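Local structure of glycerol uptake operon antiterminator-related protein (Thermotoga maritima, 1VKF) at residues G16-L21 with V171-T176; W22-I27 with K50-R55; V35-S40 with V59-D64; G86-K91 with V106-A111; V131-P136 with T151-G156. The protein is of unproven function but, as a TIM-barrel relative of glycerol-3-phosphate-responsive antiterminators, probably takes part in transcriptional control of glycerol uptake genes. All blocks are in the same frame, centred on the assembly; numbering follows the deposited sequence.

Contact 1 (G16-L21 with V171-T176); sequences GIIAAL and VSAIST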
# COMPACT_ATOMS: atom_id res chain seq x y z
N GLY A 16 9.94 5.41 -5.95
CA GLY A 16 10.90 5.39 -4.86
C GLY A 16 10.40 4.80 -3.58
O GLY A 16 9.66 3.81 -3.58
N ILE A 17 10.82 5.37 -2.46
CA ILE A 17 10.47 4.83 -1.18
C ILE A 17 9.16 5.49 -0.68
O ILE A 17 9.00 6.70 -0.74
CB ILE A 17 11.61 5.09 -0.21
CG1 ILE A 17 12.89 4.40 -0.73
CG2 ILE A 17 11.25 4.63 1.17
CD1 ILE A 17 12.79 2.93 -0.85
N ILE A 18 8.25 4.63 -0.26
CA ILE A 18 6.98 4.97 0.42
C ILE A 18 7.14 4.67 1.90
O ILE A 18 7.68 3.62 2.30
CB ILE A 18 5.81 4.13 -0.18
CG1 ILE A 18 5.56 4.58 -1.57
CG2 ILE A 18 4.56 4.22 0.69
CD1 ILE A 18 4.67 3.66 -2.40
N ALA A 19 6.69 5.58 2.75
CA ALA A 19 6.85 5.42 4.19
C ALA A 19 5.69 4.61 4.73
O ALA A 19 4.57 5.08 4.74
CB ALA A 19 6.91 6.77 4.90
N ALA A 20 6.01 3.45 5.28
CA ALA A 20 5.06 2.60 6.01
C ALA A 20 5.12 2.96 7.51
O ALA A 20 6.21 2.98 8.14
CB ALA A 20 5.40 1.14 5.79
N LEU A 21 3.94 3.18 8.08
CA LEU A 21 3.81 3.50 9.47
C LEU A 21 3.00 2.44 10.18
O LEU A 21 1.88 2.11 9.79
CB LEU A 21 3.12 4.85 9.65
CG LEU A 21 3.98 6.07 9.28
CD1 LEU A 21 3.23 7.29 9.70
CD2 LEU A 21 5.37 6.02 9.89
N VAL A 171 10.53 -2.23 -10.35
CA VAL A 171 9.21 -1.89 -9.85
C VAL A 171 9.21 -0.38 -9.53
O VAL A 171 10.27 0.22 -9.40
CB VAL A 171 8.80 -2.74 -8.61
CG1 VAL A 171 8.98 -4.25 -8.88
CG2 VAL A 171 9.57 -2.35 -7.37
N SER A 172 8.04 0.21 -9.39
CA SER A 172 7.94 1.65 -9.23
C SER A 172 8.40 2.12 -7.88
O SER A 172 9.07 3.14 -7.79
CB SER A 172 6.51 2.11 -9.44
OG SER A 172 6.16 1.92 -10.78
N ALA A 173 8.02 1.38 -6.85
CA ALA A 173 8.24 1.84 -5.48
C ALA A 173 8.38 0.70 -4.49
O ALA A 173 8.06 -0.42 -4.77
CB ALA A 173 7.06 2.71 -5.09
N ILE A 174 8.86 1.02 -3.29
CA ILE A 174 8.89 0.11 -2.17
C ILE A 174 8.29 0.77 -0.93
O ILE A 174 8.67 1.88 -0.60
CB ILE A 174 10.37 -0.23 -1.79
CG1 ILE A 174 11.09 -0.96 -2.92
CG2 ILE A 174 10.41 -1.01 -0.50
CD1 ILE A 174 12.60 -1.06 -2.72
N SER A 175 7.37 0.08 -0.28
CA SER A 175 6.81 0.49 0.96
C SER A 175 7.62 -0.12 2.08
O SER A 175 7.79 -1.33 2.16
CB SER A 175 5.33 0.08 1.10
OG SER A 175 4.90 0.34 2.45
N THR A 176 8.12 0.71 3.00
CA THR A 176 8.94 0.24 4.14
C THR A 176 8.86 1.18 5.31
O THR A 176 8.67 2.40 5.13
CB THR A 176 10.43 0.13 3.69
OG1 THR A 176 11.29 -0.22 4.80
CG2 THR A 176 10.94 1.46 3.15

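Contact 2 (W22-I27 with K50-R55); sequences WDMDSI and KILKDR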
# COMPACT_ATOMS: atom_id res chain seq x y z
N TRP A 22 3.57 1.92 11.28
CA TRP A 22 2.86 0.91 12.11
C TRP A 22 2.31 1.52 13.39
O TRP A 22 1.43 0.95 14.04
CB TRP A 22 3.81 -0.23 12.46
CG TRP A 22 3.92 -1.19 11.37
CD1 TRP A 22 5.00 -1.35 10.52
CD2 TRP A 22 2.92 -2.11 10.94
NE1 TRP A 22 4.72 -2.34 9.61
CE2 TRP A 22 3.46 -2.84 9.85
CE3 TRP A 22 1.61 -2.42 11.38
CZ2 TRP A 22 2.75 -3.83 9.19
CZ3 TRP A 22 0.94 -3.42 10.75
CH2 TRP A 22 1.49 -4.11 9.65
N ASP A 23 2.88 2.62 13.81
CA ASP A 23 2.25 3.31 14.92
C ASP A 23 2.54 4.78 14.85
O ASP A 23 3.40 5.25 14.10
CB ASP A 23 2.64 2.69 16.28
CG ASP A 23 3.89 3.26 16.83
OD1 ASP A 23 4.84 3.26 16.04
OD2 ASP A 23 4.02 3.75 17.99
N MSE A 24 1.74 5.51 15.62
CA MSE A 24 1.60 6.95 15.50
C MSE A 24 2.04 7.67 16.77
O MSE A 24 1.84 8.88 16.91
CB MSE A 24 0.13 7.26 15.22
CG MSE A 24 -0.28 6.81 13.86
SE MSE A 24 0.60 7.81 12.42
CE MSE A 24 0.08 9.69 12.91
N ASP A 25 2.62 6.95 17.71
CA ASP A 25 3.04 7.59 18.97
C ASP A 25 4.39 8.24 18.73
O ASP A 25 4.53 9.45 18.93
CB ASP A 25 3.08 6.58 20.13
CG ASP A 25 3.22 7.27 21.52
OD1 ASP A 25 3.94 8.29 21.64
OD2 ASP A 25 2.65 6.85 22.55
N SER A 26 5.37 7.46 18.29
CA SER A 26 6.70 7.99 18.03
C SER A 26 6.88 7.94 16.53
O SER A 26 6.91 6.85 15.97
CB SER A 26 7.79 7.17 18.73
OG SER A 26 7.56 7.08 20.13
N ILE A 27 6.95 9.11 15.89
CA ILE A 27 6.96 9.18 14.45
C ILE A 27 8.26 9.76 13.91
O ILE A 27 8.86 9.15 13.04
CB ILE A 27 5.78 10.02 13.94
CG1 ILE A 27 4.45 9.43 14.47
CG2 ILE A 27 5.75 10.04 12.45
CD1 ILE A 27 3.23 10.27 14.10
N LYS A 50 -5.14 13.31 10.22
CA LYS A 50 -4.88 14.74 10.37
C LYS A 50 -3.37 15.00 10.58
O LYS A 50 -2.84 15.93 9.97
CB LYS A 50 -5.65 15.32 11.55
CG LYS A 50 -5.27 16.76 11.87
CD LYS A 50 -6.35 17.53 12.56
CE LYS A 50 -5.99 19.04 12.70
NZ LYS A 50 -5.37 19.59 11.46
N ILE A 51 -2.72 14.23 11.44
CA ILE A 51 -1.28 14.42 11.71
C ILE A 51 -0.51 14.29 10.37
O ILE A 51 0.37 15.10 10.05
CB ILE A 51 -0.75 13.44 12.78
CG1 ILE A 51 -1.28 13.77 14.17
CG2 ILE A 51 0.80 13.40 12.75
CD1 ILE A 51 -1.13 12.56 15.17
N LEU A 52 -0.84 13.25 9.60
CA LEU A 52 -0.07 12.90 8.42
C LEU A 52 -0.41 13.85 7.28
O LEU A 52 0.49 14.29 6.54
CB LEU A 52 -0.36 11.46 8.01
CG LEU A 52 0.16 10.41 9.01
CD1 LEU A 52 -0.35 9.04 8.57
CD2 LEU A 52 1.65 10.41 9.13
N LYS A 53 -1.68 14.21 7.15
CA LYS A 53 -2.08 15.14 6.10
C LYS A 53 -1.50 16.54 6.39
O LYS A 53 -1.14 17.25 5.48
CB LYS A 53 -3.61 15.19 5.94
CG LYS A 53 -4.26 13.86 5.39
CD LYS A 53 -3.76 13.46 3.99
CE LYS A 53 -4.07 14.55 2.94
NZ LYS A 53 -3.44 14.31 1.56
N ASP A 54 -1.40 16.90 7.65
CA ASP A 54 -0.81 18.18 8.07
C ASP A 54 0.68 18.27 7.65
O ASP A 54 1.18 19.39 7.42
CB ASP A 54 -0.93 18.36 9.58
CG ASP A 54 -2.31 18.94 10.01
OD1 ASP A 54 -3.15 19.26 9.13
OD2 ASP A 54 -2.63 19.11 11.19
N ARG A 55 1.35 17.14 7.60
CA ARG A 55 2.75 17.04 7.13
C ARG A 55 2.85 17.06 5.61
O ARG A 55 3.94 16.94 5.07
CB ARG A 55 3.45 15.84 7.68
CG ARG A 55 3.79 15.93 9.15
CD ARG A 55 4.21 14.67 9.73
NE ARG A 55 4.47 14.72 11.17
CZ ARG A 55 5.52 14.12 11.72
NH1 ARG A 55 6.41 13.51 10.96
NH2 ARG A 55 5.69 14.14 13.03

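Contact 3 (V35-S40 with V59-D64); sequences VFLLKS and VFVDMD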
# COMPACT_ATOMS: atom_id res chain seq x y z
N VAL A 35 2.63 8.03 2.27
CA VAL A 35 2.63 7.27 3.50
C VAL A 35 1.57 6.18 3.37
O VAL A 35 0.44 6.47 3.00
CB VAL A 35 2.30 8.14 4.76
CG1 VAL A 35 2.08 7.29 6.00
CG2 VAL A 35 3.41 9.12 5.07
N PHE A 36 1.95 4.94 3.74
CA PHE A 36 0.99 3.87 3.93
C PHE A 36 0.80 3.66 5.41
O PHE A 36 1.73 3.28 6.10
CB PHE A 36 1.50 2.58 3.27
CG PHE A 36 1.37 2.55 1.79
CD1 PHE A 36 0.92 3.62 1.06
CD2 PHE A 36 1.79 1.42 1.10
CE1 PHE A 36 0.77 3.50 -0.31
CE2 PHE A 36 1.68 1.32 -0.25
CZ PHE A 36 1.18 2.36 -0.95
N LEU A 37 -0.39 3.98 5.94
CA LEU A 37 -0.67 3.79 7.37
C LEU A 37 -1.20 2.38 7.55
O LEU A 37 -2.28 2.03 7.07
CB LEU A 37 -1.73 4.80 7.82
CG LEU A 37 -2.15 4.72 9.27
CD1 LEU A 37 -1.00 4.86 10.21
CD2 LEU A 37 -3.25 5.75 9.51
N LEU A 38 -0.40 1.53 8.17
CA LEU A 38 -0.66 0.11 8.14
C LEU A 38 -1.40 -0.43 9.36
O LEU A 38 -1.83 -1.60 9.34
CB LEU A 38 0.65 -0.66 7.98
CG LEU A 38 1.37 -0.33 6.66
CD1 LEU A 38 2.59 -1.22 6.58
CD2 LEU A 38 0.49 -0.55 5.44
N LYS A 39 -1.60 0.41 10.36
CA LYS A 39 -2.45 0.07 11.50
C LYS A 39 -3.05 1.33 12.09
O LYS A 39 -2.39 2.36 12.23
CB LYS A 39 -1.61 -0.65 12.57
CG LYS A 39 -2.39 -1.18 13.79
CD LYS A 39 -1.47 -1.83 14.84
CE LYS A 39 -2.31 -2.44 15.95
NZ LYS A 39 -1.50 -3.28 16.85
N SER A 40 -4.30 1.23 12.48
CA SER A 40 -4.94 2.30 13.22
C SER A 40 -6.13 1.67 13.92
O SER A 40 -6.22 0.45 14.06
CB SER A 40 -5.36 3.47 12.26
OG SER A 40 -5.93 4.57 12.98
N VAL A 59 -1.75 9.92 1.82
CA VAL A 59 -1.88 8.82 2.77
C VAL A 59 -2.88 7.77 2.27
O VAL A 59 -4.04 8.08 2.03
CB VAL A 59 -2.29 9.28 4.20
CG1 VAL A 59 -2.29 8.11 5.17
CG2 VAL A 59 -1.38 10.36 4.69
N PHE A 60 -2.39 6.54 2.10
CA PHE A 60 -3.22 5.38 1.88
C PHE A 60 -3.30 4.59 3.19
O PHE A 60 -2.33 4.51 3.98
CB PHE A 60 -2.67 4.50 0.72
CG PHE A 60 -2.93 5.04 -0.62
CD1 PHE A 60 -2.35 6.23 -1.04
CD2 PHE A 60 -3.74 4.35 -1.44
CE1 PHE A 60 -2.63 6.72 -2.30
CE2 PHE A 60 -4.02 4.82 -2.75
CZ PHE A 60 -3.48 6.02 -3.13
N VAL A 61 -4.50 4.13 3.50
CA VAL A 61 -4.75 3.44 4.74
C VAL A 61 -5.03 1.97 4.44
O VAL A 61 -5.86 1.65 3.60
CB VAL A 61 -6.01 3.99 5.45
CG1 VAL A 61 -6.37 3.17 6.67
CG2 VAL A 61 -5.73 5.42 5.85
N ASP A 62 -4.36 1.07 5.14
CA ASP A 62 -4.68 -0.37 5.04
C ASP A 62 -5.93 -0.64 5.86
O ASP A 62 -5.87 -0.76 7.08
CB ASP A 62 -3.55 -1.25 5.55
CG ASP A 62 -3.83 -2.73 5.31
OD1 ASP A 62 -5.01 -3.09 5.15
OD2 ASP A 62 -2.94 -3.60 5.28
N MSE A 63 -7.05 -0.63 5.19
CA MSE A 63 -8.35 -0.69 5.82
C MSE A 63 -8.54 -2.04 6.52
O MSE A 63 -9.29 -2.16 7.51
CB MSE A 63 -9.44 -0.34 4.84
CG MSE A 63 -9.64 -1.37 3.80
SE MSE A 63 -11.11 -0.92 2.61
CE MSE A 63 -12.64 -1.36 3.88
N ASP A 64 -7.77 -3.05 6.10
CA ASP A 64 -7.91 -4.36 6.72
C ASP A 64 -7.33 -4.42 8.12
O ASP A 64 -7.60 -5.38 8.85
CB ASP A 64 -7.16 -5.43 5.91
CG ASP A 64 -7.59 -5.53 4.48
OD1 ASP A 64 -8.70 -5.09 4.07
OD2 ASP A 64 -6.85 -6.14 3.65
O HOH W 1 -1.09 -3.67 7.73

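Contact 4 (G86-K91 with V106-A111); sequences GIITIK and VLRFFA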
# COMPACT_ATOMS: atom_id res chain seq x y z
N GLY A 86 -6.57 7.30 -0.11
CA GLY A 86 -6.92 6.01 -0.70
C GLY A 86 -6.82 4.87 0.29
O GLY A 86 -6.49 5.04 1.48
N ILE A 87 -7.12 3.67 -0.21
CA ILE A 87 -7.09 2.51 0.60
C ILE A 87 -6.15 1.45 0.04
O ILE A 87 -5.91 1.38 -1.14
CB ILE A 87 -8.48 1.92 0.86
CG1 ILE A 87 -9.13 1.42 -0.42
CG2 ILE A 87 -9.43 2.95 1.55
CD1 ILE A 87 -8.98 -0.01 -0.64
N ILE A 88 -5.70 0.59 0.92
CA ILE A 88 -4.96 -0.64 0.62
C ILE A 88 -5.76 -1.79 1.22
O ILE A 88 -6.34 -1.66 2.29
CB ILE A 88 -3.61 -0.62 1.34
CG1 ILE A 88 -2.71 0.50 0.80
CG2 ILE A 88 -2.87 -1.95 1.17
CD1 ILE A 88 -1.72 0.96 1.80
N THR A 89 -5.84 -2.90 0.51
CA THR A 89 -6.59 -4.04 1.01
C THR A 89 -6.15 -5.30 0.26
O THR A 89 -5.66 -5.20 -0.85
CB THR A 89 -8.13 -3.80 0.77
OG1 THR A 89 -8.89 -4.88 1.32
CG2 THR A 89 -8.50 -3.79 -0.70
N ILE A 90 -6.35 -6.44 0.89
CA ILE A 90 -6.17 -7.77 0.24
C ILE A 90 -7.49 -8.32 -0.31
O ILE A 90 -7.51 -9.35 -0.98
CB ILE A 90 -5.52 -8.76 1.25
CG1 ILE A 90 -4.99 -10.06 0.58
CG2 ILE A 90 -6.47 -9.20 2.35
CD1 ILE A 90 -3.80 -9.89 -0.20
N LYS A 91 -8.62 -7.66 0.02
CA LYS A 91 -9.96 -8.15 -0.35
C LYS A 91 -10.43 -7.58 -1.66
O LYS A 91 -10.72 -6.38 -1.71
CB LYS A 91 -10.99 -7.79 0.72
CG LYS A 91 -10.66 -8.25 2.14
CD LYS A 91 -10.72 -9.77 2.31
CE LYS A 91 -10.25 -10.18 3.71
NZ LYS A 91 -10.19 -11.68 3.93
N VAL A 106 -5.17 0.33 -3.65
CA VAL A 106 -4.08 -0.56 -3.92
C VAL A 106 -4.48 -1.96 -3.46
O VAL A 106 -4.88 -2.13 -2.32
CB VAL A 106 -2.80 -0.12 -3.20
CG1 VAL A 106 -1.68 -1.06 -3.51
CG2 VAL A 106 -2.43 1.30 -3.65
N LEU A 107 -4.31 -2.96 -4.34
CA LEU A 107 -4.60 -4.34 -4.01
C LEU A 107 -3.31 -5.04 -3.65
O LEU A 107 -2.36 -5.03 -4.43
CB LEU A 107 -5.27 -5.08 -5.16
CG LEU A 107 -5.67 -6.55 -4.83
CD1 LEU A 107 -6.81 -6.63 -3.86
CD2 LEU A 107 -6.03 -7.28 -6.12
N ARG A 108 -3.29 -5.62 -2.45
CA ARG A 108 -2.16 -6.46 -2.02
C ARG A 108 -2.18 -7.81 -2.72
O ARG A 108 -3.25 -8.33 -3.07
CB ARG A 108 -2.18 -6.68 -0.53
CG ARG A 108 -2.00 -5.45 0.34
CD ARG A 108 -1.87 -5.79 1.84
NE ARG A 108 -0.64 -5.22 2.36
CZ ARG A 108 0.21 -5.80 3.20
NH1 ARG A 108 -0.03 -6.98 3.71
NH2 ARG A 108 1.32 -5.13 3.56
N PHE A 109 -0.98 -8.37 -2.93
CA PHE A 109 -0.75 -9.56 -3.73
C PHE A 109 0.37 -10.34 -2.98
O PHE A 109 1.50 -9.87 -2.88
CB PHE A 109 -0.33 -9.08 -5.12
CG PHE A 109 -0.05 -10.16 -6.14
CD1 PHE A 109 0.29 -11.45 -5.79
CD2 PHE A 109 -0.18 -9.86 -7.47
CE1 PHE A 109 0.52 -12.40 -6.76
CE2 PHE A 109 0.03 -10.82 -8.46
CZ PHE A 109 0.39 -12.08 -8.10
N PHE A 110 0.03 -11.52 -2.43
CA PHE A 110 0.98 -12.32 -1.70
C PHE A 110 1.60 -13.32 -2.73
O PHE A 110 0.96 -14.32 -3.10
CB PHE A 110 0.28 -13.11 -0.59
CG PHE A 110 -0.32 -12.27 0.52
CD1 PHE A 110 0.10 -10.97 0.78
CD2 PHE A 110 -1.27 -12.84 1.37
CE1 PHE A 110 -0.46 -10.24 1.84
CE2 PHE A 110 -1.82 -12.10 2.42
CZ PHE A 110 -1.42 -10.81 2.63
N ALA A 111 2.82 -13.04 -3.17
CA ALA A 111 3.47 -13.79 -4.26
C ALA A 111 4.28 -14.97 -3.66
O ALA A 111 5.52 -14.92 -3.52
CB ALA A 111 4.31 -12.86 -5.11

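Contact 5 (V131-P136 with T151-G156); sequences VVEVLP and TVIAAG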
# COMPACT_ATOMS: atom_id res chain seq x y z
N VAL A 131 -2.80 -0.68 -9.78
CA VAL A 131 -1.75 -0.56 -8.74
C VAL A 131 -1.80 -1.74 -7.76
O VAL A 131 -2.81 -2.00 -7.08
CB VAL A 131 -1.83 0.76 -7.95
CG1 VAL A 131 -0.65 0.90 -6.96
CG2 VAL A 131 -1.84 1.95 -8.92
N VAL A 132 -0.71 -2.48 -7.73
CA VAL A 132 -0.63 -3.69 -6.94
C VAL A 132 0.57 -3.59 -6.00
O VAL A 132 1.63 -3.16 -6.44
CB VAL A 132 -0.43 -4.95 -7.84
CG1 VAL A 132 -0.42 -6.17 -6.99
CG2 VAL A 132 -1.51 -5.06 -8.88
N GLU A 133 0.41 -4.00 -4.75
CA GLU A 133 1.51 -4.16 -3.80
C GLU A 133 1.85 -5.63 -3.65
O GLU A 133 1.04 -6.43 -3.19
CB GLU A 133 1.18 -3.54 -2.45
CG GLU A 133 2.35 -3.58 -1.45
CD GLU A 133 1.98 -2.97 -0.12
OE1 GLU A 133 1.11 -3.54 0.54
OE2 GLU A 133 2.59 -1.96 0.25
N VAL A 134 3.06 -5.96 -4.05
CA VAL A 134 3.52 -7.37 -4.05
C VAL A 134 4.42 -7.61 -2.87
O VAL A 134 5.42 -6.91 -2.67
CB VAL A 134 4.25 -7.72 -5.33
CG1 VAL A 134 4.80 -9.14 -5.25
CG2 VAL A 134 3.33 -7.52 -6.54
N LEU A 135 4.11 -8.67 -2.12
CA LEU A 135 4.89 -9.09 -0.97
C LEU A 135 5.32 -10.57 -1.11
O LEU A 135 4.56 -11.37 -1.67
CB LEU A 135 4.09 -8.95 0.32
CG LEU A 135 3.48 -7.57 0.64
CD1 LEU A 135 2.08 -7.46 0.17
CD2 LEU A 135 3.59 -7.38 2.15
N PRO A 136 6.51 -10.93 -0.62
CA PRO A 136 7.52 -9.99 -0.10
C PRO A 136 8.24 -9.28 -1.26
O PRO A 136 8.08 -9.60 -2.46
CB PRO A 136 8.50 -10.90 0.64
CG PRO A 136 8.44 -12.22 -0.18
CD PRO A 136 7.02 -12.31 -0.62
N THR A 151 1.39 -0.69 -12.25
CA THR A 151 2.29 -0.19 -11.22
C THR A 151 2.44 -1.21 -10.13
O THR A 151 1.44 -1.65 -9.57
CB THR A 151 1.72 1.09 -10.64
OG1 THR A 151 1.58 2.05 -11.68
CG2 THR A 151 2.70 1.74 -9.69
N VAL A 152 3.67 -1.63 -9.85
CA VAL A 152 3.95 -2.52 -8.73
C VAL A 152 4.71 -1.78 -7.62
O VAL A 152 5.71 -1.10 -7.87
CB VAL A 152 4.73 -3.78 -9.19
CG1 VAL A 152 5.12 -4.66 -7.98
CG2 VAL A 152 3.91 -4.57 -10.21
N ILE A 153 4.21 -1.89 -6.40
CA ILE A 153 4.90 -1.47 -5.21
C ILE A 153 5.35 -2.73 -4.50
O ILE A 153 4.55 -3.63 -4.22
CB ILE A 153 3.95 -0.68 -4.31
CG1 ILE A 153 3.44 0.55 -5.01
CG2 ILE A 153 4.66 -0.33 -2.97
CD1 ILE A 153 2.17 1.09 -4.42
N ALA A 154 6.63 -2.80 -4.22
CA ALA A 154 7.18 -3.90 -3.48
C ALA A 154 7.07 -3.64 -2.01
O ALA A 154 7.27 -2.54 -1.56
CB ALA A 154 8.61 -4.11 -3.85
N ALA A 155 6.77 -4.67 -1.24
CA ALA A 155 6.83 -4.53 0.22
C ALA A 155 7.16 -5.82 0.91
O ALA A 155 6.71 -6.90 0.49
CB ALA A 155 5.45 -3.97 0.73
N GLY A 156 7.84 -5.71 2.05
CA GLY A 156 8.08 -6.86 2.90
C GLY A 156 9.47 -7.44 2.84
O GLY A 156 9.95 -7.83 1.79

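Contact 1 (G16-L21 with V171-T176)
The seam of a TIM barrel lies here: strand 16-21, the first of the chain, pairs in parallel with the late strand 173-176 and so helps close the sheet. Gly16 begins the ladder, its N bonded to Ser172 O at 3.0 Å. Its phi of 74° is easily reached by glycine, and its O takes Ile174 N. Ile18 follows, with N to Ile174 O at 2.8 Å and O receiving Thr176 N. At the last rung, Ala20 N meets Thr176 O at 2.9 Å with a straight N-H, yet from 60° above the carbonyl plane; Trp182 NE1 gives that oxygen a second bond.

On the barrel's inner side, Ile18 CD1 lies 3.7 Å from Ala173 CB, a small methyl that leaves room for the longer branch. Ser175 follows inward, and its OG is 3.5 Å from Ala20 CB. On the outer side, Ile17 and Ile174 run side by side, while Ile17 CG2 touches Thr176 CG2 at 3.8 Å beneath the helix 179-182. Ser175 OG, anti to its own backbone N (chi1 171°), bonds a citrate probably from the crystallisation liquor. Backbone bonds thus hold the seam and apolar branches seal it, with one hydroxyl pointing into the barrel, where the citrate may mark a pocket.

Contact 2 (W22-I27 with K50-R55)
Met24, present as selenomethionine, reaches from its loop to meet Ile51 and Leu52 of helix 45-54 tip to tip. Its terminal CE does most, lying 3.8 Å from Ile51 CG2 and 4.0 Å from Leu52 CG. Bends at chi2 (-67°) and chi3 (-56°) curl the chain to bring that methyl to the helix; a flexible, unbranched selenoether chain suits this. Ile27 adds two branches: CD1 approaches Ile51 CG2 at 4.2 Å, and CG2 sits obliquely against the Arg55 guanidinium, 3.8 Å from NH1.

One shell out, Arg55 NH1 is bonded to Gly28 O, just past the loop segment, which holds the guanidinium beside Ile27. Leu52 is wedged against Val35 and Val59 of the barrel strands, and Met24 also rests on Leu37, so loop and helix share an apolar floor. Asp54 OD2, one turn along, offers its syn lone pair to Lys50 NZ in a salt bridge of 2.8 Å.

The loop leaving strand 16-21 thus packs on helix 45-54 on the outer side of the TIM barrel, and no hydrogen bond joins them. The grip is therefore dispersive, made by methyl groups near the surface, with Arg55 touching Ile27 while its NH1 is bonded to Gly28 O.

Contact 3 (V35-S40 with V59-D64)
Just past the last bridge, Leu37 with Val61, a water links the two chains, donating to both Leu38 O (2.7 Å) and Asp62 OD2 (3.1 Å). It lies at the end of the strand pairing of a beta-alpha-beta unit of the TIM barrel, in which strand 34-41 leads through helix 45-54 to the parallel strand 58-62. Below the water the rungs are regular: Phe60 N to Val35 O, Leu37 N to Phe60 O at 2.8 Å, and Asp62 N to Leu37 O.

Phe36 and Phe60 point into the barrel and lie side by side. Their rings meet obliquely, planes at 55° and centroids 5.9 Å apart; large flat groups suit this interior, where both also lean on Ile88 and Phe60 meets Phe14 edge-to-face. Phe36 CD1 comes to 3.7 Å from Phe60 CB. Val35, Leu37, Val59 and Val61 turn the other way and make an apolar outer face, on which helix 45-54 lays Leu49 against Val59.

Leu38 CD2 touches the Asp62 CB methylene. The carboxylate is further fixed by an Asx turn, in which Asp64 N reaches Asp62 OD1 at 2.9 Å from the anti side, 24° out of the carboxylate plane.

Contact 4 (G86-K91 with V106-A111)
Ile87 O accepts from Val106 N at 2.8 Å, the first rung between the parallel strands 86-89 and 105-110. These are joined through helix 92-100 in a beta-alpha-beta unit of the TIM barrel. Val106 O in turn takes Thr89 N at 3.1 Å and also faces the CA-H of Ile88. Thr89 O receives Arg108 N at 2.9 Å and is approached by the CA-H of Leu107 as well. Each of these carbonyls is therefore used by the neighbouring strand.

The side chain of Thr89 is equally well occupied. OG1 stands anti to the backbone N (chi1 -176°), which turns it towards the following residues. There it accepts Lys91 N at 3.1 Å in an ST turn at the N-cap of helix 92-100. Asp64 and Asn94 also bond to this hydroxyl, while Ile90 N is satisfied by the other oxygen of Asp64. Threonine fits here because its hydroxyl can accept one bond and share others.

Arg108 carries its charge past Ile88, whose CG2 lies 3.7 Å from Arg108 CG, and NE forms a salt bridge with Glu133; a citrate, probably from the crystallisation liquor, is close by. Arg108 NH1 lies at the edge of the Phe110 ring, in its plane. Ile90, its chain crossing that of Phe110 at about a right angle, makes a CH-pi contact: Ile90 CD1 sits 3.8 Å from the Phe110 ring centroid, only 10° off the ring normal.

Contact 5 (V131-P136 with T151-G156)
Val131 fits its two methyls against different neighbours: CG2 lies beside Thr151 CB at 4.0 Å, both side chains pointing the same way, and CG1 meets the tip of Ile153 CD1 at 3.8 Å. Beta-branched residues suit extended strands, and their methyls fill the gaps between neighbouring side chains on each face. Four hydrogen bonds set the spacing, from Val132 N to Thr151 O, Ile153 N to Val132 O, Val134 N to Ile153 O and Ala155 N to Val134 O. The axes of the two strand segments lie at 29° to each other.

On the inner side, the extended chain of Glu133 runs across towards Ala155, whose small CB leaves room for it to lie over; OE2 comes to 3.5 Å from Ala155 CB, and CG rides over Ile153 O. OE1 is paired with Arg108. On the outer side, Val134 CG2 presses obliquely on Val152 CG1 at 3.7 Å, and the two valines meet Val143 and Ala144 respectively, both of helix 140-144. Ala154 is small enough to let Ala140 of that helix come close.

At the C-terminal end, Leu135 lays CG over Ala155 O at 3.3 Å, the peptide before Pro136 is cis, and Pro136 CB lies 3.6 Å from Gly156 O. A CB on Gly156 (phi 103°) would jam against the preceding carbonyl O and sit tight on Pro136 CA; a citrate lies nearby. TIM barrels usually carry their sites at this end, and the two strands with helix 140-144 form a beta-alpha-beta unit of such a barrel.

How the contacts relate
From the N terminus, strand 16-21 opens contact 1, which closes only near the C terminus and encloses all the others. The loop 22-27 opens contact 2 and strand 34-41 opens contact 3 before helix 45-54 closes the former, so these two cross. Helix 45-54 is thereby tied to the sheet. Contacts 4 and 5 then follow in series, each closing a single beta-alpha-beta unit. Neighbouring strands link the set: 16-21 bonds to 34-41, 58-62 to 86-89, 105-110 to 131-135, and 151-155 to 173-176. Contacts 1, 3, 4 and 5 therefore share one curled sheet, whereas contact 2 lies at its outer surface.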